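Local coordinates for protein isomaltodextranase (Arthrobacter globiformis, PDB 5AWO) that hydrolyses (1->6)-alpha-D-glucosidic linkages in polysaccharides, removing successive isomaltose units from the non-reducing chain ends, at residues H493-F501 and A568-A576. Numbering follows the deposited sequence.
Sequences HPGYDGNGF and ATWDTWGVA
Trp-573 gives the one hydrogen bond between the two segments: its indole NE1 donates to Pro-494 O at 2.9 Å, nearly straight (170°), with the acceptor in the indole plane and NE1 tilted 33° from the carbonyl plane. Over one indole face runs the backbone of Gly-495 and Tyr-496; a CB on Gly-495 would run into Trp-573 CD1 and, at this backbone conformation, be jammed against Pro-494 O. The outer rim of the indole serves apolar packing: its edge points at the face of Phe-501, Trp-573 CH2 lying 3.6 Å from Phe-501 CD2 (planes at 61°), an edge-to-face pair that needs a flat ring on each side. Both segments belong to the beta-sandwich carbohydrate-binding module (CBM35), where the loop between strands 488-490 and 501-505 meets the type I turn Thr-569 to Thr-572 leading into strand 574-582; Arg-533 of the adjoining strand hydrogen-bonds Gly-495 O. A leucine in place of Trp-573 would probably leave Pro-494 O without its donor and Phe-501 without its aromatic partner. At the turn, His-493 CG, anti to the carbonyl carbon, turns the imidazole face to Trp-570 CB, 3.5 Å from the ring centroid in a CH-pi contact. Asp-571 OD1 rests 3.4 Å from Pro-494 CD.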
ATOM      1  N   HIS A 493      27.185  -5.868 -10.020  1.00 26.13           N
ATOM      2  CA  HIS A 493      27.930  -6.979 -10.619  1.00 27.52           C
ATOM      3  C   HIS A 493      27.343  -7.244 -12.004  1.00 28.65           C
ATOM      4  O   HIS A 493      26.165  -7.579 -12.113  1.00 28.53           O
ATOM      5  CB  HIS A 493      27.834  -8.234  -9.746  1.00 28.29           C
ATOM      6  CG  HIS A 493      28.354  -8.033  -8.357  1.00 27.56           C
ATOM      7  ND1 HIS A 493      29.673  -7.718  -8.097  1.00 27.07           N
ATOM      8  CD2 HIS A 493      27.736  -8.096  -7.151  1.00 28.14           C
ATOM      9  CE1 HIS A 493      29.840  -7.585  -6.791  1.00 28.51           C
ATOM     10  NE2 HIS A 493      28.683  -7.810  -6.196  1.00 27.48           N
ATOM     11  N   PRO A 494      28.157  -7.118 -13.075  1.00 28.14           N
ATOM     12  CA  PRO A 494      27.523  -7.314 -14.398  1.00 27.25           C
ATOM     13  C   PRO A 494      27.007  -8.737 -14.707  1.00 26.24           C
ATOM     14  O   PRO A 494      27.317  -9.694 -13.983  1.00 27.13           O
ATOM     15  CB  PRO A 494      28.609  -6.876 -15.401  1.00 28.63           C
ATOM     16  CG  PRO A 494      29.857  -6.632 -14.623  1.00 29.39           C
ATOM     17  CD  PRO A 494      29.520  -6.560 -13.158  1.00 28.91           C
ATOM     18  N   GLY A 495      26.189  -8.863 -15.760  1.00 25.86           N
ATOM     19  CA  GLY A 495      25.687 -10.166 -16.235  1.00 26.71           C
ATOM     20  C   GLY A 495      24.243 -10.465 -15.888  1.00 26.31           C
ATOM     21  O   GLY A 495      23.659 -11.454 -16.340  1.00 27.08           O
ATOM     22  N   TYR A 496      23.654  -9.617 -15.051  1.00 24.35           N
ATOM     23  CA  TYR A 496      22.227  -9.719 -14.761  1.00 24.65           C
ATOM     24  C   TYR A 496      21.400  -9.426 -16.024  1.00 22.89           C
ATOM     25  O   TYR A 496      21.809  -8.639 -16.861  1.00 24.30           O
ATOM     26  CB  TYR A 496      21.839  -8.743 -13.642  1.00 23.16           C
ATOM     27  CG  TYR A 496      22.266  -7.321 -13.889  1.00 23.68           C
ATOM     28  CD1 TYR A 496      21.497  -6.462 -14.657  1.00 23.36           C
ATOM     29  CD2 TYR A 496      23.452  -6.831 -13.369  1.00 23.11           C
ATOM     30  CE1 TYR A 496      21.877  -5.164 -14.871  1.00 23.26           C
ATOM     31  CE2 TYR A 496      23.871  -5.545 -13.607  1.00 23.61           C
ATOM     32  CZ  TYR A 496      23.071  -4.697 -14.363  1.00 23.60           C
ATOM     33  OH  TYR A 496      23.486  -3.421 -14.578  1.00 24.73           O
ATOM     34  N   ASP A 497      20.269 -10.107 -16.139  1.00 22.65           N
ATOM     35  CA  ASP A 497      19.190  -9.773 -17.075  1.00 23.05           C
ATOM     36  C   ASP A 497      18.406  -8.578 -16.525  1.00 24.21           C
ATOM     37  O   ASP A 497      18.156  -8.496 -15.327  1.00 22.50           O
ATOM     38  CB  ASP A 497      18.257 -10.974 -17.258  1.00 23.83           C
ATOM     39  CG  ASP A 497      18.959 -12.179 -17.933  1.00 24.59           C
ATOM     40  OD1 ASP A 497      19.771 -11.944 -18.848  1.00 27.38           O
ATOM     41  OD2 ASP A 497      18.660 -13.322 -17.537  1.00 25.42           O
ATOM     42  N   GLY A 498      18.038  -7.646 -17.389  1.00 23.02           N
ATOM     43  CA  GLY A 498      17.269  -6.478 -16.959  1.00 23.60           C
ATOM     44  C   GLY A 498      18.097  -5.344 -16.373  1.00 23.16           C
ATOM     45  O   GLY A 498      19.244  -5.157 -16.747  1.00 25.89           O
ATOM     46  N   ASN A 499      17.485  -4.581 -15.470  1.00 23.53           N
ATOM     47  CA  ASN A 499      18.079  -3.352 -14.921  1.00 22.38           C
ATOM     48  C   ASN A 499      18.944  -3.626 -13.674  1.00 20.06           C
ATOM     49  O   ASN A 499      19.651  -2.739 -13.225  1.00 19.68           O
ATOM     50  CB  ASN A 499      16.977  -2.305 -14.569  1.00 23.48           C
ATOM     51  CG  ASN A 499      16.061  -2.745 -13.456  1.00 23.29           C
ATOM     52  OD1 ASN A 499      15.628  -3.866 -13.407  1.00 24.11           O
ATOM     53  ND2 ASN A 499      15.665  -1.784 -12.571  1.00 25.13           N
ATOM     54  N   GLY A 500      18.861  -4.847 -13.139  1.00 21.31           N
ATOM     55  CA  GLY A 500      19.586  -5.207 -11.923  1.00 20.34           C
ATOM     56  C   GLY A 500      19.093  -6.508 -11.325  1.00 19.09           C
ATOM     57  O   GLY A 500      18.551  -7.378 -12.025  1.00 20.66           O
ATOM     58  N   PHE A 501      19.236  -6.624 -10.006  1.00 18.69           N
ATOM     59  CA  PHE A 501      18.930  -7.834  -9.289  1.00 19.36           C
ATOM     60  C   PHE A 501      18.643  -7.493  -7.838  1.00 18.28           C
ATOM     61  O   PHE A 501      18.704  -6.323  -7.448  1.00 17.98           O
ATOM     62  CB  PHE A 501      20.112  -8.834  -9.385  1.00 19.12           C
ATOM     63  CG  PHE A 501      21.436  -8.247  -9.006  1.00 19.24           C
ATOM     64  CD1 PHE A 501      21.883  -8.241  -7.677  1.00 19.42           C
ATOM     65  CD2 PHE A 501      22.241  -7.690  -9.973  1.00 19.29           C
ATOM     66  CE1 PHE A 501      23.113  -7.699  -7.351  1.00 19.89           C
ATOM     67  CE2 PHE A 501      23.464  -7.142  -9.656  1.00 19.90           C
ATOM     68  CZ  PHE A 501      23.909  -7.138  -8.335  1.00 20.88           C
ATOM     69  N   ALA A 568      32.534 -18.780  -9.423  1.00 32.16           N
ATOM     70  CA  ALA A 568      33.868 -18.198  -9.322  1.00 34.01           C
ATOM     71  C   ALA A 568      33.886 -16.757  -8.858  1.00 33.71           C
ATOM     72  O   ALA A 568      34.733 -16.363  -8.057  1.00 34.01           O
ATOM     73  CB  ALA A 568      34.593 -18.315 -10.658  1.00 35.74           C
ATOM     74  N   THR A 569      32.968 -15.952  -9.385  1.00 31.45           N
ATOM     75  CA  THR A 569      32.973 -14.536  -9.078  1.00 30.61           C
ATOM     76  C   THR A 569      31.528 -14.092  -8.913  1.00 27.45           C
ATOM     77  O   THR A 569      30.618 -14.792  -9.315  1.00 27.40           O
ATOM     78  CB  THR A 569      33.605 -13.713 -10.209  1.00 31.67           C
ATOM     79  OG1 THR A 569      32.749 -13.751 -11.350  1.00 32.38           O
ATOM     80  CG2 THR A 569      35.009 -14.258 -10.607  1.00 33.25           C
ATOM     81  N   TRP A 570      31.353 -12.936  -8.301  1.00 29.47           N
ATOM     82  CA  TRP A 570      30.028 -12.334  -8.155  1.00 29.60           C
ATOM     83  C   TRP A 570      29.419 -11.909  -9.501  1.00 31.26           C
ATOM     84  O   TRP A 570      28.207 -11.713  -9.562  1.00 30.22           O
ATOM     85  CB  TRP A 570      30.078 -11.160  -7.171  1.00 29.83           C
ATOM     86  CG  TRP A 570      30.112 -11.621  -5.726  1.00 29.62           C
ATOM     87  CD1 TRP A 570      31.159 -11.496  -4.852  1.00 30.64           C
ATOM     88  CD2 TRP A 570      29.068 -12.293  -5.008  1.00 28.64           C
ATOM     89  NE1 TRP A 570      30.826 -12.050  -3.638  1.00 30.05           N
ATOM     90  CE2 TRP A 570      29.554 -12.551  -3.703  1.00 28.99           C
ATOM     91  CE3 TRP A 570      27.769 -12.712  -5.337  1.00 27.42           C
ATOM     92  CZ2 TRP A 570      28.783 -13.192  -2.731  1.00 27.65           C
ATOM     93  CZ3 TRP A 570      27.010 -13.338  -4.380  1.00 27.66           C
ATOM     94  CH2 TRP A 570      27.514 -13.577  -3.088  1.00 27.44           C
ATOM     95  N   ASP A 571      30.244 -11.798 -10.555  1.00 31.86           N
ATOM     96  CA  ASP A 571      29.789 -11.562 -11.952  1.00 35.00           C
ATOM     97  C   ASP A 571      29.332 -12.821 -12.699  1.00 31.62           C
ATOM     98  O   ASP A 571      28.929 -12.738 -13.859  1.00 33.22           O
ATOM     99  CB  ASP A 571      30.924 -10.978 -12.809  1.00 39.20           C
ATOM    100  CG  ASP A 571      31.365  -9.617 -12.369  1.00 41.58           C
ATOM    101  OD1 ASP A 571      30.824  -9.101 -11.367  1.00 44.82           O
ATOM    102  OD2 ASP A 571      32.280  -9.067 -13.027  1.00 41.80           O
ATOM    103  N   THR A 572      29.443 -13.984 -12.068  1.00 30.42           N
ATOM    104  CA  THR A 572      28.988 -15.228 -12.652  1.00 29.33           C
ATOM    105  C   THR A 572      27.573 -15.543 -12.182  1.00 29.50           C
ATOM    106  O   THR A 572      27.296 -15.478 -10.988  1.00 29.01           O
ATOM    107  CB  THR A 572      29.927 -16.396 -12.243  1.00 31.10           C
ATOM    108  OG1 THR A 572      31.286 -15.988 -12.421  1.00 30.49           O
ATOM    109  CG2 THR A 572      29.669 -17.622 -13.070  1.00 30.70           C
ATOM    110  N   TRP A 573      26.708 -15.938 -13.116  1.00 29.74           N
ATOM    111  CA  TRP A 573      25.320 -16.266 -12.825  1.00 29.30           C
ATOM    112  C   TRP A 573      25.024 -17.715 -13.185  1.00 29.22           C
ATOM    113  O   TRP A 573      25.471 -18.222 -14.234  1.00 34.32           O
ATOM    114  CB  TRP A 573      24.374 -15.299 -13.587  1.00 28.16           C
ATOM    115  CG  TRP A 573      24.628 -13.858 -13.206  1.00 27.58           C
ATOM    116  CD1 TRP A 573      25.552 -13.028 -13.728  1.00 26.84           C
ATOM    117  CD2 TRP A 573      23.945 -13.102 -12.186  1.00 26.16           C
ATOM    118  NE1 TRP A 573      25.515 -11.798 -13.098  1.00 27.09           N
ATOM    119  CE2 TRP A 573      24.529 -11.824 -12.150  1.00 25.20           C
ATOM    120  CE3 TRP A 573      22.910 -13.391 -11.300  1.00 24.77           C
ATOM    121  CZ2 TRP A 573      24.110 -10.829 -11.256  1.00 25.43           C
ATOM    122  CZ3 TRP A 573      22.503 -12.413 -10.415  1.00 24.52           C
ATOM    123  CH2 TRP A 573      23.098 -11.156 -10.397  1.00 24.01           C
ATOM    124  N   GLY A 574      24.287 -18.393 -12.316  1.00 29.64           N
ATOM    125  CA  GLY A 574      23.799 -19.734 -12.598  1.00 29.12           C
ATOM    126  C   GLY A 574      22.299 -19.850 -12.450  1.00 31.31           C
ATOM    127  O   GLY A 574      21.631 -18.902 -12.026  1.00 30.26           O
ATOM    128  N   VAL A 575      21.769 -21.001 -12.822  1.00 29.28           N
ATOM    129  CA  VAL A 575      20.366 -21.317 -12.680  1.00 32.00           C
ATOM    130  C   VAL A 575      20.219 -22.584 -11.841  1.00 33.52           C
ATOM    131  O   VAL A 575      20.664 -23.669 -12.247  1.00 36.34           O
ATOM    132  CB  VAL A 575      19.683 -21.505 -14.052  1.00 32.01           C
ATOM    133  CG1 VAL A 575      18.208 -21.809 -13.867  1.00 32.93           C
ATOM    134  CG2 VAL A 575      19.909 -20.269 -14.927  1.00 33.06           C
ATOM    135  N   ALA A 576      19.632 -22.445 -10.659  1.00 34.54           N
ATOM    136  CA  ALA A 576      19.273 -23.598  -9.848  1.00 33.86           C
ATOM    137  C   ALA A 576      17.911 -24.087 -10.278  1.00 37.01           C
ATOM    138  O   ALA A 576      17.045 -23.291 -10.675  1.00 35.57           O
ATOM    139  CB  ALA A 576      19.273 -23.239  -8.374  1.00 34.42           C
TER